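Long-range contact in dioxygenase (Pseudomonas brassicacearum, PDB 5V2D), which probably cleaves the central double bond of lignin-derived stilbenes with dioxygen at an iron centre: residues R40-L54 with F90-Y103. Sequence-based numbering, arbitrary orientation. Where two conformers were deposited one is given.
Sequences RIEAEVFDLEIEGVL and FHFANGKVSLRRRY
Glu42 OE2 is gripped twice: Tyr103 N donates a nearly straight bond of 2.9 Å from above the carboxylate plane, and a water that also reaches Tyr103 O donates a second. With CG anti to its carbonyl carbon (chi1 -64°), Glu42 runs extended and crosses the Tyr103 side chain roughly at right angles, CD 3.7 Å from Tyr103 CD1, and OE1 pairs with Arg113. Replacing Glu42 by an alanine would probably deprive Tyr103 N of its acceptor and Arg113 of this countercharge. Arg101, extended on the face that carries Ala43 and Val45, brings NH1 to Ile41 O, before the strand, at 2.9 Å, while Asp68 holds NH2. Ala43 pairs with Arg101 and Val45 with Leu99, antiparallel. On the opposite face Glu44 CG lies 4.0 Å above the Arg100 guanidinium plane, and the ion pair, Glu44 OE1 to Arg100 NH2 at 3.6 Å, rests on charge alone. Leu48 CD1 meets the Phe90 ring edge at CD1 (3.9 Å), and Leu54 CD2 packs on Val97 CG2 at 3.6 Å. Strand 43-45 is the outermost strand of one blade of the family's beta-propeller, paired with strand 96-103; the chain crosses to strand 50-52, beside strand 482-486 in the adjoining sheet.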
ATOM      1  N   ARG A  40       8.070   7.294 -15.895  1.00 22.06           N
ATOM      2  CA  ARG A  40       9.129   8.258 -15.517  1.00 23.66           C
ATOM      3  C   ARG A  40       8.713   9.655 -15.904  1.00 22.33           C
ATOM      4  O   ARG A  40       9.530  10.543 -15.967  1.00 21.66           O
ATOM      5  CB  ARG A  40      10.471   7.866 -16.111  1.00 23.61           C
ATOM      6  CG  ARG A  40      10.816   6.358 -15.842  1.00 23.87           C
ATOM      7  CD  ARG A  40      12.293   6.150 -16.256  1.00 25.07           C
ATOM      8  NE  ARG A  40      12.413   6.084 -17.703  1.00 24.25           N
ATOM      9  CZ  ARG A  40      13.546   5.897 -18.331  1.00 26.26           C
ATOM     10  NH1 ARG A  40      14.733   5.777 -17.657  1.00 25.64           N
ATOM     11  NH2 ARG A  40      13.565   5.820 -19.629  1.00 28.50           N
ATOM     12  N   ILE A  41       7.395   9.861 -16.082  1.00 20.44           N
ATOM     13  CA  ILE A  41       6.944  11.184 -16.497  1.00 21.62           C
ATOM     14  C   ILE A  41       6.632  12.002 -15.221  1.00 21.01           C
ATOM     15  O   ILE A  41       5.793  11.649 -14.463  1.00 22.73           O
ATOM     16  CB  ILE A  41       5.694  11.074 -17.344  1.00 22.73           C
ATOM     17  CG1 ILE A  41       5.951  10.325 -18.682  1.00 23.41           C
ATOM     18  CG2 ILE A  41       5.020  12.440 -17.547  1.00 23.03           C
ATOM     19  CD1 ILE A  41       4.646   9.999 -19.404  1.00 22.62           C
ATOM     20  N   GLU A  42       7.342  13.090 -15.044  1.00 21.56           N
ATOM     21  CA  GLU A  42       7.028  14.143 -14.105  1.00 21.86           C
ATOM     22  C   GLU A  42       6.267  15.171 -14.898  1.00 22.35           C
ATOM     23  O   GLU A  42       6.714  15.579 -15.940  1.00 23.61           O
ATOM     24  CB  GLU A  42       8.274  14.753 -13.470  1.00 23.27           C
ATOM     25  CG  GLU A  42       9.038  13.748 -12.617  1.00 22.90           C
ATOM     26  CD  GLU A  42      10.136  14.452 -11.792  1.00 24.81           C
ATOM     27  OE1 GLU A  42      11.269  14.631 -12.320  1.00 25.15           O
ATOM     28  OE2 GLU A  42       9.859  14.822 -10.619  1.00 28.11           O
ATOM     29  N   ALA A  43       5.063  15.510 -14.466  1.00 23.00           N
ATOM     30  CA  ALA A  43       4.157  16.271 -15.340  1.00 22.70           C
ATOM     31  C   ALA A  43       3.255  17.218 -14.598  1.00 24.28           C
ATOM     32  O   ALA A  43       3.032  17.072 -13.387  1.00 21.92           O
ATOM     33  CB  ALA A  43       3.307  15.303 -16.056  1.00 25.24           C
ATOM     34  N   GLU A  44       2.741  18.184 -15.360  1.00 26.68           N
ATOM     35  CA  GLU A  44       1.682  19.058 -14.893  1.00 27.15           C
ATOM     36  C   GLU A  44       0.633  19.086 -16.032  1.00 27.57           C
ATOM     37  O   GLU A  44       1.007  19.370 -17.183  1.00 25.13           O
ATOM     38  CB  GLU A  44       2.231  20.445 -14.648  1.00 33.10           C
ATOM     39  CG  GLU A  44       1.364  21.190 -13.684  1.00 45.04           C
ATOM     40  CD  GLU A  44       1.148  22.700 -13.926  1.00 55.46           C
ATOM     41  OE1 GLU A  44       2.155  23.449 -13.805  1.00 64.43           O
ATOM     42  OE2 GLU A  44      -0.047  23.048 -14.300  1.00 63.08           O
ATOM     43  N   VAL A  45      -0.604  18.724 -15.751  1.00 26.20           N
ATOM     44  CA  VAL A  45      -1.701  18.885 -16.709  1.00 26.41           C
ATOM     45  C   VAL A  45      -2.749  19.780 -16.055  1.00 27.03           C
ATOM     46  O   VAL A  45      -3.316  19.421 -15.039  1.00 26.20           O
ATOM     47  CB  VAL A  45      -2.314  17.543 -17.104  1.00 28.79           C
ATOM     48  CG1 VAL A  45      -3.276  17.713 -18.312  1.00 29.06           C
ATOM     49  CG2 VAL A  45      -1.244  16.581 -17.521  1.00 28.34           C
ATOM     50  N   PHE A  46      -2.925  20.985 -16.581  1.00 26.82           N
ATOM     51  CA  PHE A  46      -3.622  22.065 -15.881  1.00 29.26           C
ATOM     52  C   PHE A  46      -5.147  21.791 -15.784  1.00 29.56           C
ATOM     53  O   PHE A  46      -5.805  22.263 -14.854  1.00 29.32           O
ATOM     54  CB  PHE A  46      -3.362  23.382 -16.603  1.00 30.31           C
ATOM     55  CG  PHE A  46      -3.753  24.607 -15.831  1.00 31.79           C
ATOM     56  CD1 PHE A  46      -2.889  25.162 -14.843  1.00 34.58           C
ATOM     57  CD2 PHE A  46      -5.009  25.212 -16.042  1.00 33.89           C
ATOM     58  CE1 PHE A  46      -3.329  26.263 -14.095  1.00 35.92           C
ATOM     59  CE2 PHE A  46      -5.418  26.324 -15.284  1.00 34.57           C
ATOM     60  CZ  PHE A  46      -4.589  26.847 -14.326  1.00 35.04           C
ATOM     61  N   ASP A  47      -5.678  21.091 -16.782  1.00 30.38           N
ATOM     62  CA  ASP A  47      -7.106  20.805 -16.807  1.00 35.01           C
ATOM     63  C   ASP A  47      -7.344  19.523 -17.560  1.00 33.01           C
ATOM     64  O   ASP A  47      -6.786  19.285 -18.666  1.00 35.51           O
ATOM     65  CB  ASP A  47      -7.895  21.950 -17.537  1.00 35.65           C
ATOM     66  CG  ASP A  47      -9.418  21.817 -17.320  1.00 40.01           C
ATOM     67  OD1 ASP A  47      -9.899  21.854 -16.145  1.00 41.26           O
ATOM     68  OD2 ASP A  47     -10.060  21.685 -18.338  1.00 42.18           O
ATOM     69  N   LEU A  48      -8.115  18.643 -16.938  1.00 30.55           N
ATOM     70  CA  LEU A  48      -8.322  17.311 -17.506  1.00 28.76           C
ATOM     71  C   LEU A  48      -9.706  17.241 -18.142  1.00 27.98           C
ATOM     72  O   LEU A  48     -10.631  17.762 -17.568  1.00 29.16           O
ATOM     73  CB  LEU A  48      -8.128  16.276 -16.455  1.00 28.60           C
ATOM     74  CG  LEU A  48      -6.694  16.139 -15.917  1.00 28.67           C
ATOM     75  CD1 LEU A  48      -6.633  15.346 -14.639  1.00 30.01           C
ATOM     76  CD2 LEU A  48      -5.751  15.480 -16.921  1.00 28.45           C
ATOM     77  N   GLU A  49      -9.803  16.596 -19.286  1.00 30.09           N
ATOM     78  CA  GLU A  49     -11.088  16.338 -19.964  1.00 33.09           C
ATOM     79  C   GLU A  49     -11.911  15.387 -19.138  1.00 32.01           C
ATOM     80  O   GLU A  49     -11.373  14.340 -18.671  1.00 28.81           O
ATOM     81  CB  GLU A  49     -10.919  15.589 -21.286  1.00 38.87           C
ATOM     82  CG  GLU A  49     -10.345  16.367 -22.422  1.00 43.52           C
ATOM     83  CD  GLU A  49     -10.469  15.616 -23.755  1.00 50.42           C
ATOM     84  OE1 GLU A  49      -9.574  14.784 -24.005  1.00 53.80           O
ATOM     85  OE2 GLU A  49     -11.513  15.800 -24.500  1.00 60.66           O
ATOM     86  N   ILE A  50     -13.219  15.648 -19.019  1.00 28.78           N
ATOM     87  CA  ILE A  50     -14.102  14.816 -18.259  1.00 28.79           C
ATOM     88  C   ILE A  50     -15.300  14.380 -19.098  1.00 31.19           C
ATOM     89  O   ILE A  50     -15.953  15.220 -19.688  1.00 30.72           O
ATOM     90  CB  ILE A  50     -14.614  15.589 -17.036  1.00 30.91           C
ATOM     91  CG1 ILE A  50     -13.424  16.106 -16.208  1.00 28.93           C
ATOM     92  CG2 ILE A  50     -15.544  14.724 -16.150  1.00 30.00           C
ATOM     93  CD1 ILE A  50     -13.902  16.870 -15.011  1.00 29.89           C
ATOM     94  N   GLU A  51     -15.570  13.090 -19.194  1.00 30.49           N
ATOM     95  CA  GLU A  51     -16.735  12.535 -19.831  1.00 33.18           C
ATOM     96  C   GLU A  51     -17.713  12.324 -18.715  1.00 30.77           C
ATOM     97  O   GLU A  51     -17.360  11.763 -17.654  1.00 29.93           O
ATOM     98  CB  GLU A  51     -16.347  11.208 -20.529  1.00 37.40           C
ATOM     99  CG  GLU A  51     -17.526  10.479 -21.173  1.00 43.21           C
ATOM    100  CD  GLU A  51     -17.229   9.086 -21.778  1.00 51.17           C
ATOM    101  OE1 GLU A  51     -18.240   8.434 -22.071  1.00 64.65           O
ATOM    102  OE2 GLU A  51     -16.058   8.641 -22.043  1.00 51.24           O
ATOM    103  N   GLY A  52     -18.984  12.700 -18.948  1.00 29.13           N
ATOM    104  CA  GLY A  52     -20.015  12.504 -17.911  1.00 30.54           C
ATOM    105  C   GLY A  52     -20.118  13.775 -17.125  1.00 31.44           C
ATOM    106  O   GLY A  52     -19.928  14.805 -17.685  1.00 35.93           O
ATOM    107  N   VAL A  53     -20.414  13.733 -15.844  1.00 31.48           N
ATOM    108  CA  VAL A  53     -20.634  14.915 -15.019  1.00 31.27           C
ATOM    109  C   VAL A  53     -19.985  14.734 -13.671  1.00 30.86           C
ATOM    110  O   VAL A  53     -20.363  13.818 -12.879  1.00 28.02           O
ATOM    111  CB  VAL A  53     -22.173  15.089 -14.740  1.00 34.37           C
ATOM    112  CG1 VAL A  53     -22.383  16.379 -13.962  1.00 35.88           C
ATOM    113  CG2 VAL A  53     -22.933  15.126 -16.088  1.00 36.98           C
ATOM    114  N   LEU A  54     -18.975  15.546 -13.392  1.00 30.23           N
ATOM    115  CA  LEU A  54     -18.293  15.453 -12.129  1.00 29.08           C
ATOM    116  C   LEU A  54     -18.985  16.277 -11.142  1.00 30.10           C
ATOM    117  O   LEU A  54     -19.104  17.460 -11.350  1.00 33.26           O
ATOM    118  CB  LEU A  54     -16.832  15.945 -12.288  1.00 29.63           C
ATOM    119  CG  LEU A  54     -16.012  16.017 -11.048  1.00 28.64           C
ATOM    120  CD1 LEU A  54     -15.716  14.578 -10.689  1.00 31.74           C
ATOM    121  CD2 LEU A  54     -14.708  16.702 -11.287  1.00 30.92           C
ATOM    122  N   PHE A  90      -4.189  14.574  -7.937  1.00 23.96           N
ATOM    123  CA  PHE A  90      -5.303  15.006  -8.734  1.00 22.44           C
ATOM    124  C   PHE A  90      -6.098  15.966  -7.854  1.00 25.21           C
ATOM    125  O   PHE A  90      -6.725  15.536  -6.863  1.00 24.16           O
ATOM    126  CB  PHE A  90      -6.176  13.871  -9.155  1.00 21.86           C
ATOM    127  CG  PHE A  90      -5.569  12.945 -10.161  1.00 22.75           C
ATOM    128  CD1 PHE A  90      -5.709  13.162 -11.489  1.00 25.60           C
ATOM    129  CD2 PHE A  90      -4.874  11.808  -9.741  1.00 22.14           C
ATOM    130  CE1 PHE A  90      -5.221  12.299 -12.465  1.00 25.16           C
ATOM    131  CE2 PHE A  90      -4.358  10.936 -10.696  1.00 23.90           C
ATOM    132  CZ  PHE A  90      -4.526  11.177 -12.074  1.00 22.53           C
ATOM    133  N   HIS A  91      -6.098  17.251  -8.207  1.00 23.74           N
ATOM    134  CA  HIS A  91      -6.781  18.225  -7.406  1.00 25.65           C
ATOM    135  C   HIS A  91      -8.185  18.544  -8.014  1.00 26.23           C
ATOM    136  O   HIS A  91      -8.260  18.981  -9.178  1.00 26.03           O
ATOM    137  CB  HIS A  91      -5.973  19.501  -7.340  1.00 28.08           C
ATOM    138  CG  HIS A  91      -6.638  20.578  -6.535  1.00 32.76           C
ATOM    139  ND1 HIS A  91      -6.903  20.438  -5.183  1.00 36.82           N
ATOM    140  CD2 HIS A  91      -7.127  21.794  -6.909  1.00 35.80           C
ATOM    141  CE1 HIS A  91      -7.525  21.532  -4.752  1.00 39.41           C
ATOM    142  NE2 HIS A  91      -7.680  22.367  -5.775  1.00 38.27           N
ATOM    143  N   PHE A  92      -9.223  18.337  -7.216  1.00 25.50           N
ATOM    144  CA  PHE A  92     -10.617  18.483  -7.615  1.00 25.66           C
ATOM    145  C   PHE A  92     -11.108  19.838  -7.036  1.00 26.51           C
ATOM    146  O   PHE A  92     -11.049  20.083  -5.827  1.00 24.10           O
ATOM    147  CB  PHE A  92     -11.511  17.394  -7.008  1.00 26.44           C
ATOM    148  CG  PHE A  92     -11.306  16.036  -7.575  1.00 27.13           C
ATOM    149  CD1 PHE A  92     -12.317  15.431  -8.330  1.00 28.79           C
ATOM    150  CD2 PHE A  92     -10.187  15.307  -7.347  1.00 27.11           C
ATOM    151  CE1 PHE A  92     -12.159  14.181  -8.857  1.00 28.08           C
ATOM    152  CE2 PHE A  92     -10.026  14.038  -7.902  1.00 27.19           C
ATOM    153  CZ  PHE A  92     -11.008  13.486  -8.659  1.00 27.92           C
ATOM    154  N   ALA A  93     -11.600  20.702  -7.906  1.00 26.33           N
ATOM    155  CA  ALA A  93     -12.244  21.921  -7.377  1.00 29.55           C
ATOM    156  C   ALA A  93     -13.325  22.355  -8.319  1.00 30.84           C
ATOM    157  O   ALA A  93     -13.085  22.567  -9.497  1.00 32.09           O
ATOM    158  CB  ALA A  93     -11.269  23.071  -7.163  1.00 30.50           C
ATOM    159  N   ASN A  94     -14.525  22.494  -7.794  1.00 31.88           N
ATOM    160  CA  ASN A  94     -15.643  23.024  -8.604  1.00 35.58           C
ATOM    161  C   ASN A  94     -15.873  22.374  -9.975  1.00 33.77           C
ATOM    162  O   ASN A  94     -16.047  23.087 -10.938  1.00 32.46           O
ATOM    163  CB  ASN A  94     -15.353  24.504  -8.884  1.00 40.58           C
ATOM    164  CG  ASN A  94     -16.101  25.268  -8.034  1.00 49.86           C
ATOM    165  OD1 ASN A  94     -17.318  25.534  -8.298  1.00 53.02           O
ATOM    166  ND2 ASN A  94     -15.498  25.595  -6.921  1.00 49.66           N
ATOM    167  N   GLY A  95     -15.770  21.057 -10.094  1.00 32.50           N
ATOM    168  CA  GLY A  95     -15.975  20.396 -11.353  1.00 33.17           C
ATOM    169  C   GLY A  95     -14.799  20.296 -12.294  1.00 32.91           C
ATOM    170  O   GLY A  95     -14.950  19.781 -13.389  1.00 32.99           O
ATOM    171  N   LYS A  96     -13.632  20.796 -11.866  1.00 30.58           N
ATOM    172  CA  LYS A  96     -12.411  20.746 -12.663  1.00 32.12           C
ATOM    173  C   LYS A  96     -11.339  19.937 -11.921  1.00 29.09           C
ATOM    174  O   LYS A  96     -11.287  19.920 -10.715  1.00 26.90           O
ATOM    175  CB  LYS A  96     -11.887  22.120 -12.911  1.00 36.44           C
ATOM    176  CG  LYS A  96     -12.867  22.936 -13.784  1.00 44.05           C
ATOM    177  CD  LYS A  96     -12.294  24.318 -14.106  1.00 48.89           C
ATOM    178  CE  LYS A  96     -12.668  24.826 -15.531  1.00 53.41           C
ATOM    179  NZ  LYS A  96     -11.921  24.267 -16.762  1.00 54.39           N
ATOM    180  N   VAL A  97     -10.562  19.203 -12.716  1.00 29.07           N
ATOM    181  CA  VAL A  97      -9.497  18.353 -12.125  1.00 27.45           C
ATOM    182  C   VAL A  97      -8.191  18.715 -12.819  1.00 25.63           C
ATOM    183  O   VAL A  97      -8.155  18.868 -14.066  1.00 25.36           O
ATOM    184  CB  VAL A  97      -9.772  16.864 -12.288  1.00 27.46           C
ATOM    185  CG1 VAL A  97      -8.787  16.083 -11.480  1.00 27.20           C
ATOM    186  CG2 VAL A  97     -11.134  16.533 -11.777  1.00 27.56           C
ATOM    187  N   SER A  98      -7.164  18.891 -12.018  1.00 26.70           N
ATOM    188  CA  SER A  98      -5.794  19.051 -12.524  1.00 24.81           C
ATOM    189  C   SER A  98      -4.864  17.962 -11.961  1.00 24.18           C
ATOM    190  O   SER A  98      -5.252  17.271 -11.024  1.00 22.79           O
ATOM    191  CB  SER A  98      -5.271  20.426 -12.190  1.00 27.33           C
ATOM    192  OG  SER A  98      -5.224  20.579 -10.785  1.00 27.89           O
ATOM    193  N   LEU A  99      -3.692  17.787 -12.582  1.00 21.64           N
ATOM    194  CA  LEU A  99      -2.784  16.710 -12.173  1.00 23.67           C
ATOM    195  C   LEU A  99      -1.375  17.286 -12.084  1.00 23.86           C
ATOM    196  O   LEU A  99      -0.929  18.059 -12.962  1.00 24.22           O
ATOM    197  CB  LEU A  99      -2.791  15.602 -13.165  1.00 23.47           C
ATOM    198  CG  LEU A  99      -1.745  14.503 -13.032  1.00 25.23           C
ATOM    199  CD1 LEU A  99      -1.848  13.714 -11.754  1.00 23.77           C
ATOM    200  CD2 LEU A  99      -1.908  13.621 -14.263  1.00 27.08           C
ATOM    201  N   ARG A 100      -0.718  16.919 -10.996  1.00 25.00           N
ATOM    202  CA  ARG A 100       0.739  17.037 -10.884  1.00 26.14           C
ATOM    203  C   ARG A 100       1.332  15.731 -10.497  1.00 23.18           C
ATOM    204  O   ARG A 100       0.765  15.034  -9.702  1.00 24.01           O
ATOM    205  CB  ARG A 100       1.037  17.961  -9.759  1.00 29.97           C
ATOM    206  CG  ARG A 100       1.091  19.328 -10.126  1.00 42.86           C
ATOM    207  CD  ARG A 100       2.401  19.759  -9.324  1.00 53.76           C
ATOM    208  NE  ARG A 100       3.077  20.925  -9.888  1.00 63.19           N
ATOM    209  CZ  ARG A 100       2.512  22.117  -9.860  1.00 68.80           C
ATOM    210  NH1 ARG A 100       1.301  22.329  -9.277  1.00 63.21           N
ATOM    211  NH2 ARG A 100       3.177  23.111 -10.409  1.00 70.93           N
ATOM    212  N   ARG A 101       2.488  15.396 -11.095  1.00 20.40           N
ATOM    213  CA  ARG A 101       3.122  14.104 -10.866  1.00 20.58           C
ATOM    214  C   ARG A 101       4.620  14.407 -10.733  1.00 21.79           C
ATOM    215  O   ARG A 101       5.183  15.021 -11.663  1.00 21.26           O
ATOM    216  CB  ARG A 101       2.845  13.160 -11.983  1.00 21.46           C
ATOM    217  CG  ARG A 101       3.331  11.736 -11.746  1.00 22.04           C
ATOM    218  CD  ARG A 101       2.699  10.775 -12.763  1.00 22.57           C
ATOM    219  NE  ARG A 101       2.974   9.369 -12.470  1.00 23.51           N
ATOM    220  CZ  ARG A 101       3.814   8.564 -13.063  1.00 25.42           C
ATOM    221  NH1 ARG A 101       4.657   8.991 -14.007  1.00 26.70           N
ATOM    222  NH2 ARG A 101       3.852   7.287 -12.641  1.00 24.59           N
ATOM    223  N   ARG A 102       5.216  14.016  -9.627  1.00 21.22           N
ATOM    224  CA  ARG A 102       6.630  14.338  -9.330  0.60 23.51           C
ATOM    225  C   ARG A 102       7.289  13.186  -8.543  1.00 21.27           C
ATOM    226  O   ARG A 102       6.649  12.567  -7.690  1.00 19.49           O
ATOM    227  CB  ARG A 102       6.799  15.626  -8.468  0.60 27.48           C
ATOM    228  CG  ARG A 102       6.308  16.951  -9.031  0.60 33.45           C
ATOM    229  CD  ARG A 102       7.151  17.409 -10.249  0.60 39.10           C
ATOM    230  NE  ARG A 102       7.055  18.767 -10.813  0.60 42.66           N
ATOM    231  CZ  ARG A 102       6.305  19.169 -11.855  0.60 46.83           C
ATOM    232  NH1 ARG A 102       5.429  18.384 -12.439  0.60 43.37           N
ATOM    233  NH2 ARG A 102       6.409  20.417 -12.292  0.60 49.91           N
ATOM    234  N   TYR A 103       8.575  13.012  -8.780  1.00 19.77           N
ATOM    235  CA  TYR A 103       9.383  12.079  -8.022  1.00 20.08           C
ATOM    236  C   TYR A 103       9.626  12.626  -6.656  1.00 20.63           C
ATOM    237  O   TYR A 103       9.839  13.845  -6.482  1.00 21.39           O
ATOM    238  CB  TYR A 103      10.749  11.856  -8.667  1.00 19.28           C
ATOM    239  CG  TYR A 103      10.822  10.753  -9.715  1.00 20.72           C
ATOM    240  CD1 TYR A 103      11.226  11.013 -10.983  1.00 19.36           C
ATOM    241  CD2 TYR A 103      10.456   9.438  -9.391  1.00 20.85           C
ATOM    242  CE1 TYR A 103      11.339   9.998 -11.910  1.00 20.55           C
ATOM    243  CE2 TYR A 103      10.597   8.433 -10.324  1.00 19.78           C
ATOM    244  CZ  TYR A 103      11.002   8.747 -11.610  1.00 19.26           C
ATOM    245  OH  TYR A 103      11.061   7.726 -12.539  1.00 20.87           O
TER
HETATM  246  O   HOH W   1      11.045  15.676  -8.509  1.00 28.60           O
HETATM  247  O   HOH W   2      -1.520  21.041 -12.482  1.00 43.11           O
HETATM  248  O   HOH W   3     -11.187  19.398 -15.635  1.00 27.89           O